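Local coordinates for putative branched-chain amino acid ABC transporter, periplasmic branched-chain amino acid-binding protein (Pseudomonas protegens Pf-5, PDB 4RU0) that probably captures branched-chain amino acids or related small solutes in the periplasm and delivers them to an ABC transporter for import, at residues F298-R303 with M375-L380; Y292-D297 with G323-N328; L365-A370 with Q382-S387; D59-I64 with V74-Q79. All coordinates share one frame; numbering follows the deposited sequence.

How the interactions relate
Interactions 1, 2 and 4 bring three helices together: helix 299-309 enters through interaction 1, helix 325-348 through interaction 2 and helix 47-67 through interaction 4, and side chains of interaction 1 touch those of both others. Interactions 1 and 4 are the buried ones. Interaction 4 is mainly apolar, a helix laid on a strand with no hydrogen bond across it, whereas interaction 1 adds a backbone hydrogen bond and an arginine to its apolar packing. Interaction 2, partly buried and close to the bound polyether, relies on amide and backbone bonds. Interaction 3 is a short two-stranded ladder with a leucine-rich inner side and polar residues outside; it meets interaction 1 through Met-375 and Leu-378.

Interaction 1: residues F298-R303 with M375-L380; sequences FEIHKR and MGYLGL
Ile-300 N donates to Gly-376 O at 3.1 Å, in the carbonyl plane and on a lone pair, tying the first turn of helix 299-309 to the loop behind helix 369-375. Beside this bond, Ile-300 lays CG2 over the centre of the Tyr-377 ring, 4.2 Å from its centroid. Leu-380 sets CB over the face of Phe-298 with CD1 near CE2 of that ring, while its other branch, CD2, comes to the edge of the His-301 imidazole, 3.6 Å from NE2. Having CG anti to the backbone nitrogen (chi1 -173°) sends the two methyls to these two rings. Further out, the extended Arg-303 chain brings one guanidinium face over Met-375 O. Its NH2 meets Glu-299 OE2 at 2.9 Å within the guanidinium plane, though from above the carboxylate plane, and also bonds Asp-374 O. A leucine in place of Arg-303 is likely to leave Glu-299 without its ion-pair mate and Asp-374 O without this donor. Gly-376 itself has no room for a side chain, since a CB would run into Ile-300 N. Its positive phi of 77° makes it the C-prime residue of the Schellman motif that ends helix 369-375.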
loop_
_atom_site.group_PDB
_atom_site.type_symbol
_atom_site.label_atom_id
_atom_site.label_comp_id
_atom_site.label_asym_id
_atom_site.label_seq_id
_atom_site.Cartn_x
_atom_site.Cartn_y
_atom_site.Cartn_z
ATOM N N PHE A 298 -13.050 -12.324 6.914
ATOM C CA PHE A 298 -12.845 -12.763 5.539
ATOM C C PHE A 298 -12.544 -14.255 5.531
ATOM O O PHE A 298 -12.196 -14.827 6.566
ATOM C CB PHE A 298 -11.716 -11.980 4.875
ATOM C CG PHE A 298 -11.980 -10.505 4.778
ATOM C CD1 PHE A 298 -12.716 -9.988 3.724
ATOM C CD2 PHE A 298 -11.497 -9.635 5.743
ATOM C CE1 PHE A 298 -12.964 -8.632 3.635
ATOM C CE2 PHE A 298 -11.739 -8.276 5.656
ATOM C CZ PHE A 298 -12.473 -7.774 4.601
ATOM N N GLU A 299 -12.681 -14.886 4.369
ATOM C CA GLU A 299 -12.493 -16.329 4.266
ATOM C C GLU A 299 -11.112 -16.766 4.744
ATOM O O GLU A 299 -10.994 -17.698 5.544
ATOM C CB GLU A 299 -12.713 -16.806 2.831
ATOM C CG GLU A 299 -12.572 -18.316 2.681
ATOM C CD GLU A 299 -12.838 -18.800 1.271
ATOM O OE1 GLU A 299 -12.891 -17.959 0.346
ATOM O OE2 GLU A 299 -12.996 -20.029 1.090
ATOM N N ILE A 300 -10.075 -16.086 4.254
ATOM C CA ILE A 300 -8.696 -16.420 4.603
ATOM C C ILE A 300 -8.465 -16.295 6.110
ATOM O O ILE A 300 -7.746 -17.103 6.699
ATOM C CB ILE A 300 -7.679 -15.524 3.837
ATOM C CG1 ILE A 300 -6.236 -15.899 4.190
ATOM C CG2 ILE A 300 -7.929 -14.046 4.109
ATOM C CD1 ILE A 300 -5.833 -17.291 3.738
ATOM N N HIS A 301 -9.099 -15.301 6.729
ATOM C CA HIS A 301 -8.944 -15.044 8.158
ATOM C C HIS A 301 -9.412 -16.215 9.014
ATOM O O HIS A 301 -8.842 -16.489 10.073
ATOM C CB HIS A 301 -9.711 -13.786 8.559
ATOM C CG HIS A 301 -9.018 -12.512 8.188
ATOM N ND1 HIS A 301 -8.275 -11.783 9.089
ATOM C CD2 HIS A 301 -8.961 -11.837 7.017
ATOM C CE1 HIS A 301 -7.786 -10.712 8.491
ATOM N NE2 HIS A 301 -8.188 -10.721 7.232
ATOM N N LYS A 302 -10.454 -16.900 8.557
ATOM C CA LYS A 302 -11.000 -18.013 9.317
ATOM C C LYS A 302 -10.128 -19.257 9.176
ATOM O O LYS A 302 -10.031 -20.054 10.107
ATOM C CB LYS A 302 -12.436 -18.298 8.882
ATOM C CG LYS A 302 -13.430 -17.292 9.445
ATOM C CD LYS A 302 -14.800 -17.425 8.809
ATOM C CE LYS A 302 -15.843 -16.648 9.598
ATOM N NZ LYS A 302 -15.457 -15.224 9.805
ATOM N N ARG A 303 -9.486 -19.415 8.021
ATOM C CA ARG A 303 -8.511 -20.489 7.841
ATOM C C ARG A 303 -7.334 -20.282 8.784
ATOM O O ARG A 303 -6.786 -21.238 9.331
ATOM C CB ARG A 303 -8.011 -20.554 6.398
ATOM C CG ARG A 303 -9.093 -20.684 5.354
ATOM C CD ARG A 303 -8.486 -20.820 3.969
ATOM N NE ARG A 303 -9.488 -20.684 2.918
ATOM C CZ ARG A 303 -9.220 -20.741 1.617
ATOM N NH1 ARG A 303 -7.978 -20.932 1.201
ATOM N NH2 ARG A 303 -10.198 -20.607 0.731
HETATM N N MSE A 375 -7.938 -18.493 -2.730
HETATM C CA MSE A 375 -7.079 -18.201 -1.590
HETATM C C MSE A 375 -7.837 -17.462 -0.501
HETATM O O MSE A 375 -7.302 -17.215 0.578
HETATM C CB MSE A 375 -5.845 -17.404 -2.018
HETATM C CG MSE A 375 -6.068 -16.424 -3.151
HETATM SE SE MSE A 375 -4.453 -15.378 -3.519
HETATM C CE MSE A 375 -4.959 -14.617 -5.229
ATOM N N GLY A 376 -9.090 -17.117 -0.787
ATOM C CA GLY A 376 -9.962 -16.513 0.202
ATOM C C GLY A 376 -9.691 -15.045 0.459
ATOM O O GLY A 376 -9.864 -14.566 1.581
ATOM N N TYR A 377 -9.277 -14.326 -0.580
ATOM C CA TYR A 377 -8.990 -12.899 -0.457
ATOM C C TYR A 377 -10.015 -12.035 -1.187
ATOM O O TYR A 377 -9.698 -10.923 -1.609
ATOM C CB TYR A 377 -7.592 -12.586 -0.997
ATOM C CG TYR A 377 -6.463 -12.863 -0.029
ATOM C CD1 TYR A 377 -5.882 -11.833 0.704
ATOM C CD2 TYR A 377 -5.970 -14.151 0.143
ATOM C CE1 TYR A 377 -4.845 -12.079 1.585
ATOM C CE2 TYR A 377 -4.938 -14.406 1.022
ATOM C CZ TYR A 377 -4.379 -13.368 1.741
ATOM O OH TYR A 377 -3.348 -13.621 2.617
ATOM N N LEU A 378 -11.239 -12.537 -1.324
ATOM C CA LEU A 378 -12.244 -11.870 -2.152
ATOM C C LEU A 378 -12.560 -10.442 -1.699
ATOM O O LEU A 378 -12.495 -9.504 -2.498
ATOM C CB LEU A 378 -13.527 -12.694 -2.193
ATOM C CG LEU A 378 -14.497 -12.265 -3.294
ATOM C CD1 LEU A 378 -13.789 -12.225 -4.642
ATOM C CD2 LEU A 378 -15.701 -13.188 -3.343
ATOM N N GLY A 379 -12.888 -10.264 -0.424
ATOM C CA GLY A 379 -13.170 -8.924 0.070
ATOM C C GLY A 379 -11.945 -8.151 0.534
ATOM O O GLY A 379 -12.021 -6.944 0.791
ATOM N N LEU A 380 -10.811 -8.843 0.637
ATOM C CA LEU A 380 -9.623 -8.285 1.272
ATOM C C LEU A 380 -8.652 -7.652 0.275
ATOM O O LEU A 380 -8.051 -6.612 0.552
ATOM C CB LEU A 380 -8.910 -9.378 2.073
ATOM C CG LEU A 380 -7.736 -8.965 2.958
ATOM C CD1 LEU A 380 -8.106 -7.780 3.838
ATOM C CD2 LEU A 380 -7.297 -10.145 3.809
#

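Interaction 2: residues Y292-D297 with G323-N328; sequences YPAGSD and GSVYYN
The loop 292-297 runs past the start of helix 325-348, with Ser-296 and Gly-323 CA atoms 4.1 Å apart, and Gly-295 N donates to Gly-323 O at 2.8 Å. Gly-323 O also receives a CA-H contact from Ala-294. A side chain on Gly-323 would collide with the backbone of Gly-295 and Ser-296. The main polar grip comes from Asn-328, whose ND2 spans two loop carbonyls: it reaches Pro-293 O at 2.8 Å with a bent bond, the acceptor tilted from the amide plane, and Gly-295 O at 3.2 Å with a straighter bond of 170° close to that plane. The two bonds fix the rotation of the buried amide. Its CG lies anti to the carbonyl carbon (chi1 -67°), which turns the amide toward the loop. Val-325 places CG1 at the edge of the Tyr-292 ring, 4.0 Å from CD1, the two side chains crossing at about a right angle. Within the helix start, Ser-324 OG accepts from Tyr-327 N and is also bonded to Gln-52. Tyr-292 packs on Trp-269 of the ligand pocket and lies about 7 Å, side chain to nearest atom, from the bound pentaoxaheptadecane. The contact thus joins a loop leaving strand 287-290 near the pocket to a helix N-terminus capped by Ser-324.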
loop_
_atom_site.group_PDB
_atom_site.type_symbol
_atom_site.label_atom_id
_atom_site.label_comp_id
_atom_site.label_asym_id
_atom_site.label_seq_id
_atom_site.Cartn_x
_atom_site.Cartn_y
_atom_site.Cartn_z
ATOM N N TYR A 292 -6.483 -2.639 1.757
ATOM C CA TYR A 292 -6.611 -3.830 2.580
ATOM C C TYR A 292 -7.455 -3.592 3.836
ATOM O O TYR A 292 -6.916 -3.424 4.914
ATOM C CB TYR A 292 -5.236 -4.388 2.951
ATOM C CG TYR A 292 -4.135 -3.361 3.026
ATOM C CD1 TYR A 292 -4.087 -2.456 4.055
ATOM C CD2 TYR A 292 -3.136 -3.314 2.074
ATOM C CE1 TYR A 292 -3.086 -1.529 4.141
ATOM C CE2 TYR A 292 -2.138 -2.384 2.149
ATOM C CZ TYR A 292 -2.119 -1.491 3.188
ATOM O OH TYR A 292 -1.133 -0.552 3.281
ATOM N N PRO A 293 -8.769 -3.580 3.683
ATOM C CA PRO A 293 -9.716 -3.219 4.749
ATOM C C PRO A 293 -9.564 -4.046 6.025
ATOM O O PRO A 293 -9.289 -5.249 5.967
ATOM C CB PRO A 293 -11.083 -3.486 4.110
ATOM C CG PRO A 293 -10.811 -4.453 3.006
ATOM C CD PRO A 293 -9.461 -4.065 2.477
ATOM N N ALA A 294 -9.738 -3.390 7.168
ATOM C CA ALA A 294 -9.776 -4.085 8.448
ATOM C C ALA A 294 -10.925 -5.089 8.476
ATOM O O ALA A 294 -11.929 -4.917 7.784
ATOM C CB ALA A 294 -9.912 -3.089 9.592
ATOM N N GLY A 295 -10.770 -6.140 9.276
ATOM C CA GLY A 295 -11.790 -7.164 9.402
ATOM C C GLY A 295 -11.178 -8.535 9.586
ATOM O O GLY A 295 -10.199 -8.880 8.923
ATOM N N SER A 296 -11.751 -9.320 10.490
ATOM C CA SER A 296 -11.249 -10.662 10.764
ATOM C C SER A 296 -12.265 -11.717 10.351
ATOM O O SER A 296 -12.246 -12.846 10.848
ATOM C CB SER A 296 -10.905 -10.812 12.246
ATOM O OG SER A 296 -12.023 -10.497 13.058
ATOM N N ASP A 297 -13.156 -11.345 9.438
ATOM C CA ASP A 297 -14.238 -12.233 9.035
ATOM C C ASP A 297 -14.171 -12.622 7.561
ATOM O O ASP A 297 -15.120 -13.187 7.018
ATOM C CB ASP A 297 -15.590 -11.585 9.344
ATOM C CG ASP A 297 -15.867 -11.502 10.832
ATOM O OD1 ASP A 297 -15.462 -12.429 11.567
ATOM O OD2 ASP A 297 -16.489 -10.509 11.267
ATOM N N GLY A 323 -7.633 -8.651 12.890
ATOM C CA GLY A 323 -8.187 -8.135 11.658
ATOM C C GLY A 323 -7.768 -6.703 11.478
ATOM O O GLY A 323 -8.311 -6.008 10.656
ATOM N N SER A 324 -6.798 -6.263 12.262
ATOM C CA SER A 324 -6.392 -4.874 12.234
ATOM C C SER A 324 -5.810 -4.573 10.888
ATOM O O SER A 324 -5.279 -5.445 10.239
ATOM C CB SER A 324 -5.397 -4.554 13.344
ATOM O OG SER A 324 -4.060 -4.792 12.958
ATOM N N VAL A 325 -5.925 -3.328 10.458
ATOM C CA VAL A 325 -5.536 -2.945 9.108
ATOM C C VAL A 325 -4.051 -3.256 8.898
ATOM O O VAL A 325 -3.631 -3.652 7.838
ATOM C CB VAL A 325 -5.938 -1.480 8.796
ATOM C CG1 VAL A 325 -5.354 -0.950 7.503
ATOM C CG2 VAL A 325 -7.439 -1.319 8.819
ATOM N N TYR A 326 -3.283 -3.064 9.948
ATOM C CA TYR A 326 -1.893 -3.406 9.942
ATOM C C TYR A 326 -1.676 -4.902 9.717
ATOM O O TYR A 326 -0.849 -5.289 8.914
ATOM C CB TYR A 326 -1.292 -2.981 11.268
ATOM C CG TYR A 326 -1.203 -1.493 11.428
ATOM C CD1 TYR A 326 -0.784 -0.702 10.392
ATOM C CD2 TYR A 326 -1.530 -0.880 12.617
ATOM C CE1 TYR A 326 -0.692 0.664 10.525
ATOM C CE2 TYR A 326 -1.446 0.489 12.761
ATOM C CZ TYR A 326 -1.020 1.256 11.708
ATOM O OH TYR A 326 -0.912 2.620 11.827
ATOM N N TYR A 327 -2.453 -5.737 10.385
ATOM C CA TYR A 327 -2.340 -7.168 10.214
ATOM C C TYR A 327 -2.697 -7.576 8.808
ATOM O O TYR A 327 -2.100 -8.462 8.234
ATOM C CB TYR A 327 -3.203 -7.915 11.236
ATOM C CG TYR A 327 -3.060 -9.408 11.166
ATOM C CD1 TYR A 327 -3.675 -10.127 10.169
ATOM C CD2 TYR A 327 -2.288 -10.091 12.081
ATOM C CE1 TYR A 327 -3.532 -11.481 10.088
ATOM C CE2 TYR A 327 -2.138 -11.451 12.010
ATOM C CZ TYR A 327 -2.765 -12.141 11.014
ATOM O OH TYR A 327 -2.629 -13.494 10.929
ATOM N N ASN A 328 -3.705 -6.934 8.262
ATOM C CA ASN A 328 -4.218 -7.298 6.949
ATOM C C ASN A 328 -3.314 -6.829 5.819
ATOM O O ASN A 328 -3.301 -7.425 4.743
ATOM C CB ASN A 328 -5.628 -6.743 6.762
ATOM C CG ASN A 328 -6.638 -7.406 7.682
ATOM O OD1 ASN A 328 -6.270 -8.051 8.666
ATOM N ND2 ASN A 328 -7.919 -7.251 7.365
#

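Interaction 3: residues L365-A370 with Q382-S387; sequences LNIDDA and QNLKLS
Asn-383 sets its CB 3.5 Å from Ile-367 O, opening a two-stranded antiparallel ladder in which strands 366-367 and 384-385 are joined through helix 369-375 and the loop after it. Next along the segment, Leu-384 forms a hydrogen-bonded pair with Ile-367. Its carbonyl takes the Ile-367 N-H at 2.7 Å, while the return bond from Leu-384 N to Ile-367 O is weak at 3.3 Å. The two side chains lie alongside each other and point the same way, CB of Leu-384 meeting CG1 of Ile-367 at 3.8 Å. This buried side of the ladder rests on helix 325-348, where Leu-384 touches Val-336 and Ile-367 touches Glu-339. Lys-385 follows as the non-hydrogen-bonded partner of Asn-366, on the other, exposed side. With CG opposite the backbone nitrogen across the CA–CB bond (chi1 -172°), its aliphatic part runs beside the amide of Asn-366, before the chain bends at its last torsion. Its backbone also bonds with that of Gly-393. Leu-386 then closes the ladder: its N-H goes to Leu-365 O at 3.1 Å. Beside that bond the two leucines run side by side, Leu-386 CD1 resting 4.0 Å from Leu-365 CB.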
loop_
_atom_site.group_PDB
_atom_site.type_symbol
_atom_site.label_atom_id
_atom_site.label_comp_id
_atom_site.label_asym_id
_atom_site.label_seq_id
_atom_site.Cartn_x
_atom_site.Cartn_y
_atom_site.Cartn_z
ATOM N N LEU A 365 1.566 -11.332 -13.266
ATOM C CA LEU A 365 0.514 -11.518 -12.282
ATOM C C LEU A 365 -0.851 -11.301 -12.913
ATOM O O LEU A 365 -1.077 -10.310 -13.604
ATOM C CB LEU A 365 0.693 -10.568 -11.102
ATOM C CG LEU A 365 1.388 -11.129 -9.867
ATOM C CD1 LEU A 365 1.380 -10.096 -8.749
ATOM C CD2 LEU A 365 0.715 -12.410 -9.422
ATOM N N ASN A 366 -1.751 -12.248 -12.686
ATOM C CA ASN A 366 -3.124 -12.129 -13.153
ATOM C C ASN A 366 -4.061 -12.739 -12.126
ATOM O O ASN A 366 -4.455 -13.900 -12.231
ATOM C CB ASN A 366 -3.304 -12.797 -14.516
ATOM C CG ASN A 366 -4.615 -12.417 -15.186
ATOM O OD1 ASN A 366 -5.643 -12.255 -14.525
ATOM N ND2 ASN A 366 -4.584 -12.275 -16.506
ATOM N N ILE A 367 -4.399 -11.939 -11.123
ATOM C CA ILE A 367 -5.288 -12.361 -10.052
ATOM C C ILE A 367 -6.742 -12.070 -10.403
ATOM O O ILE A 367 -7.144 -10.908 -10.486
ATOM C CB ILE A 367 -4.938 -11.658 -8.736
ATOM C CG1 ILE A 367 -3.449 -11.833 -8.411
ATOM C CG2 ILE A 367 -5.806 -12.178 -7.614
ATOM C CD1 ILE A 367 -3.047 -13.259 -8.174
ATOM N N ASP A 368 -7.517 -13.133 -10.609
ATOM C CA ASP A 368 -8.950 -13.040 -10.908
ATOM C C ASP A 368 -9.795 -13.030 -9.646
ATOM O O ASP A 368 -9.291 -13.244 -8.547
ATOM C CB ASP A 368 -9.401 -14.216 -11.785
ATOM C CG ASP A 368 -8.984 -14.065 -13.228
ATOM O OD1 ASP A 368 -8.878 -12.913 -13.698
ATOM O OD2 ASP A 368 -8.771 -15.098 -13.893
ATOM N N ASP A 369 -11.093 -12.807 -9.812
ATOM C CA ASP A 369 -12.032 -13.000 -8.715
ATOM C C ASP A 369 -12.127 -14.483 -8.367
ATOM O O ASP A 369 -12.267 -14.850 -7.197
ATOM C CB ASP A 369 -13.409 -12.448 -9.071
ATOM C CG ASP A 369 -13.501 -10.955 -8.875
ATOM O OD1 ASP A 369 -12.853 -10.440 -7.940
ATOM O OD2 ASP A 369 -14.221 -10.300 -9.656
ATOM N N ALA A 370 -12.049 -15.329 -9.390
ATOM C CA ALA A 370 -12.027 -16.772 -9.189
ATOM C C ALA A 370 -10.827 -17.157 -8.336
ATOM O O ALA A 370 -10.941 -17.938 -7.387
ATOM C CB ALA A 370 -11.986 -17.498 -10.524
ATOM N N GLN A 382 -7.875 -6.645 -3.997
ATOM C CA GLN A 382 -8.460 -6.405 -5.311
ATOM C C GLN A 382 -7.859 -7.317 -6.378
ATOM O O GLN A 382 -6.920 -8.068 -6.110
ATOM C CB GLN A 382 -8.268 -4.941 -5.711
ATOM C CG GLN A 382 -6.817 -4.536 -5.895
ATOM C CD GLN A 382 -6.633 -3.033 -5.959
ATOM O OE1 GLN A 382 -6.651 -2.436 -7.037
ATOM N NE2 GLN A 382 -6.451 -2.411 -4.799
ATOM N N ASN A 383 -8.409 -7.251 -7.586
ATOM C CA ASN A 383 -7.807 -7.912 -8.737
ATOM C C ASN A 383 -6.457 -7.289 -9.075
ATOM O O ASN A 383 -6.236 -6.097 -8.850
ATOM C CB ASN A 383 -8.731 -7.838 -9.959
ATOM C CG ASN A 383 -9.954 -8.734 -9.828
ATOM O OD1 ASN A 383 -10.318 -9.158 -8.730
ATOM N ND2 ASN A 383 -10.593 -9.029 -10.956
ATOM N N LEU A 384 -5.553 -8.104 -9.606
ATOM C CA LEU A 384 -4.239 -7.631 -10.032
ATOM C C LEU A 384 -3.908 -8.148 -11.419
ATOM O O LEU A 384 -3.931 -9.350 -11.662
ATOM C CB LEU A 384 -3.152 -8.076 -9.056
ATOM C CG LEU A 384 -3.010 -7.317 -7.742
ATOM C CD1 LEU A 384 -1.988 -8.013 -6.859
ATOM C CD2 LEU A 384 -2.597 -5.888 -8.028
ATOM N N LYS A 385 -3.606 -7.238 -12.330
ATOM C CA LYS A 385 -3.116 -7.628 -13.640
ATOM C C LYS A 385 -1.946 -6.732 -14.016
ATOM O O LYS A 385 -2.130 -5.597 -14.447
ATOM C CB LYS A 385 -4.224 -7.557 -14.691
ATOM C CG LYS A 385 -3.827 -8.130 -16.045
ATOM C CD LYS A 385 -5.046 -8.603 -16.827
ATOM C CE LYS A 385 -4.715 -8.834 -18.290
ATOM N NZ LYS A 385 -4.362 -7.559 -18.979
ATOM N N LEU A 386 -0.739 -7.255 -13.835
ATOM C CA LEU A 386 0.473 -6.498 -14.121
ATOM C C LEU A 386 1.014 -6.800 -15.507
ATOM O O LEU A 386 0.608 -7.765 -16.155
ATOM C CB LEU A 386 1.555 -6.788 -13.082
ATOM C CG LEU A 386 1.487 -6.061 -11.739
ATOM C CD1 LEU A 386 0.366 -6.617 -10.864
ATOM C CD2 LEU A 386 2.835 -6.154 -11.033
ATOM N N SER A 387 1.934 -5.955 -15.950
ATOM C CA SER A 387 2.632 -6.146 -17.208
ATOM C C SER A 387 3.974 -5.442 -17.106
ATOM O O SER A 387 4.245 -4.765 -16.112
ATOM C CB SER A 387 1.825 -5.598 -18.385
ATOM O OG SER A 387 1.862 -4.177 -18.413
#

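Interaction 4: residues D59-I64 with V74-Q79; sequences DYLNYI and VKLVWQ
The indole of Trp-78 presents one face to Leu-61, whose CB stands 4.2 Å from the centroid of the six-membered ring, in a CH-pi contact displaced toward the rim. Leu-61 CD1 lies on the same side, beyond the rim, 4.1 Å from CE3. At the far end, CH2 approaches the Asn-62 backbone N at 3.9 Å, obliquely, and the amide of Asn-62 is turned 73° from the ring. The indole reaches the helix because CG lies between the backbone nitrogen and the carbonyl carbon (chi1 61°). Helix 47-67 is the crossover of a beta-alpha-beta unit; the axes of 59-64 and 76-79 run roughly antiparallel (155°), 8.9 Å apart at closest approach, and Phe-36 of the parallel strand 34-40 touches both Leu-61 and Trp-78. An alanine at Trp-78 would probably open a gap beside Leu-61 and leave its CB without the ring it rests on. Two residues earlier, Leu-76 pushes CD2 against Leu-61 CD2 at 3.7 Å and against Ile-64 CG2 at 4.1 Å.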
loop_
_atom_site.group_PDB
_atom_site.type_symbol
_atom_site.label_atom_id
_atom_site.label_comp_id
_atom_site.label_asym_id
_atom_site.label_seq_id
_atom_site.Cartn_x
_atom_site.Cartn_y
_atom_site.Cartn_z
ATOM N N ASP A 59 2.224 -15.322 9.507
ATOM C CA ASP A 59 1.176 -16.313 9.640
ATOM C C ASP A 59 0.754 -16.806 8.284
ATOM O O ASP A 59 0.517 -17.987 8.104
ATOM C CB ASP A 59 -0.008 -15.799 10.454
ATOM C CG ASP A 59 0.341 -15.581 11.897
ATOM O OD1 ASP A 59 -0.402 -14.890 12.616
ATOM O OD2 ASP A 59 1.377 -16.100 12.328
ATOM N N TYR A 60 0.656 -15.908 7.318
ATOM C CA TYR A 60 0.303 -16.338 5.975
ATOM C C TYR A 60 1.369 -17.249 5.366
ATOM O O TYR A 60 1.046 -18.175 4.627
ATOM C CB TYR A 60 -0.059 -15.187 5.053
ATOM C CG TYR A 60 -0.557 -15.670 3.727
ATOM C CD1 TYR A 60 -1.761 -16.328 3.620
ATOM C CD2 TYR A 60 0.188 -15.504 2.589
ATOM C CE1 TYR A 60 -2.219 -16.787 2.404
ATOM C CE2 TYR A 60 -0.261 -15.965 1.374
ATOM C CZ TYR A 60 -1.467 -16.605 1.292
ATOM O OH TYR A 60 -1.908 -17.066 0.086
ATOM N N LEU A 61 2.636 -16.955 5.648
ATOM C CA LEU A 61 3.729 -17.790 5.154
ATOM C C LEU A 61 3.700 -19.148 5.852
ATOM O O LEU A 61 3.928 -20.189 5.228
ATOM C CB LEU A 61 5.088 -17.113 5.371
ATOM C CG LEU A 61 5.410 -15.856 4.555
ATOM C CD1 LEU A 61 6.763 -15.287 4.960
ATOM C CD2 LEU A 61 5.382 -16.146 3.066
ATOM N N ASN A 62 3.421 -19.122 7.151
ATOM C CA ASN A 62 3.285 -20.338 7.936
ATOM C C ASN A 62 2.176 -21.218 7.373
ATOM O O ASN A 62 2.357 -22.421 7.169
ATOM C CB ASN A 62 3.000 -19.994 9.400
ATOM C CG ASN A 62 3.848 -20.799 10.363
ATOM O OD1 ASN A 62 4.181 -21.956 10.099
ATOM N ND2 ASN A 62 4.210 -20.187 11.483
ATOM N N TYR A 63 1.034 -20.587 7.111
ATOM C CA TYR A 63 -0.134 -21.245 6.542
ATOM C C TYR A 63 0.180 -21.944 5.222
ATOM O O TYR A 63 -0.179 -23.101 5.027
ATOM C CB TYR A 63 -1.266 -20.224 6.343
ATOM C CG TYR A 63 -2.414 -20.725 5.497
ATOM C CD1 TYR A 63 -3.445 -21.467 6.058
ATOM C CD2 TYR A 63 -2.468 -20.452 4.135
ATOM C CE1 TYR A 63 -4.495 -21.930 5.284
ATOM C CE2 TYR A 63 -3.512 -20.911 3.356
ATOM C CZ TYR A 63 -4.521 -21.648 3.933
ATOM O OH TYR A 63 -5.560 -22.103 3.155
ATOM N N ILE A 64 0.851 -21.235 4.319
ATOM C CA ILE A 64 1.186 -21.777 3.003
ATOM C C ILE A 64 2.033 -23.049 3.111
ATOM O O ILE A 64 1.829 -24.005 2.363
ATOM C CB ILE A 64 1.931 -20.731 2.145
ATOM C CG1 ILE A 64 0.981 -19.599 1.752
ATOM C CG2 ILE A 64 2.525 -21.365 0.895
ATOM C CD1 ILE A 64 -0.129 -20.030 0.818
ATOM N N VAL A 74 7.118 -26.443 -3.092
ATOM C CA VAL A 74 8.306 -25.736 -2.621
ATOM C C VAL A 74 8.068 -25.060 -1.276
ATOM O O VAL A 74 7.234 -24.163 -1.159
ATOM C CB VAL A 74 8.766 -24.675 -3.630
ATOM C CG1 VAL A 74 10.026 -23.981 -3.130
ATOM C CG2 VAL A 74 9.000 -25.306 -4.985
ATOM N N LYS A 75 8.810 -25.493 -0.265
ATOM C CA LYS A 75 8.671 -24.943 1.077
ATOM C C LYS A 75 9.252 -23.534 1.167
ATOM O O LYS A 75 10.151 -23.166 0.408
ATOM C CB LYS A 75 9.345 -25.861 2.101
ATOM C CG LYS A 75 8.749 -27.265 2.157
ATOM C CD LYS A 75 9.544 -28.176 3.090
ATOM C CE LYS A 75 8.964 -29.588 3.127
ATOM N NZ LYS A 75 9.701 -30.463 4.082
ATOM N N LEU A 76 8.727 -22.752 2.103
ATOM C CA LEU A 76 9.149 -21.368 2.282
ATOM C C LEU A 76 9.966 -21.212 3.558
ATOM O O LEU A 76 9.568 -21.685 4.621
ATOM C CB LEU A 76 7.933 -20.437 2.324
ATOM C CG LEU A 76 7.369 -19.870 1.018
ATOM C CD1 LEU A 76 7.291 -20.926 -0.070
ATOM C CD2 LEU A 76 5.995 -19.269 1.263
ATOM N N VAL A 77 11.111 -20.549 3.454
ATOM C CA VAL A 77 11.910 -20.257 4.634
ATOM C C VAL A 77 12.089 -18.747 4.740
ATOM O O VAL A 77 12.297 -18.069 3.736
ATOM C CB VAL A 77 13.286 -20.980 4.593
ATOM C CG1 VAL A 77 14.042 -20.638 3.325
ATOM C CG2 VAL A 77 14.112 -20.652 5.828
ATOM N N TRP A 78 11.981 -18.216 5.953
ATOM C CA TRP A 78 12.103 -16.781 6.150
ATOM C C TRP A 78 12.955 -16.440 7.365
ATOM O O TRP A 78 13.130 -17.261 8.269
ATOM C CB TRP A 78 10.721 -16.141 6.292
ATOM C CG TRP A 78 9.927 -16.653 7.459
ATOM C CD1 TRP A 78 9.925 -16.161 8.734
ATOM C CD2 TRP A 78 9.010 -17.753 7.453
ATOM N NE1 TRP A 78 9.067 -16.890 9.522
ATOM C CE2 TRP A 78 8.491 -17.872 8.759
ATOM C CE3 TRP A 78 8.575 -18.647 6.469
ATOM C CZ2 TRP A 78 7.563 -18.849 9.106
ATOM C CZ3 TRP A 78 7.652 -19.617 6.815
ATOM C CH2 TRP A 78 7.156 -19.710 8.123
ATOM N N GLN A 79 13.482 -15.220 7.370
ATOM C CA GLN A 79 14.263 -14.717 8.489
ATOM C C GLN A 79 14.070 -13.213 8.613
ATOM O O GLN A 79 13.893 -12.516 7.615
ATOM C CB GLN A 79 15.749 -15.052 8.321
ATOM C CG GLN A 79 16.580 -14.801 9.577
ATOM C CD GLN A 79 18.035 -15.202 9.418
ATOM O OE1 GLN A 79 18.611 -15.088 8.336
ATOM N NE2 GLN A 79 18.638 -15.675 10.503
#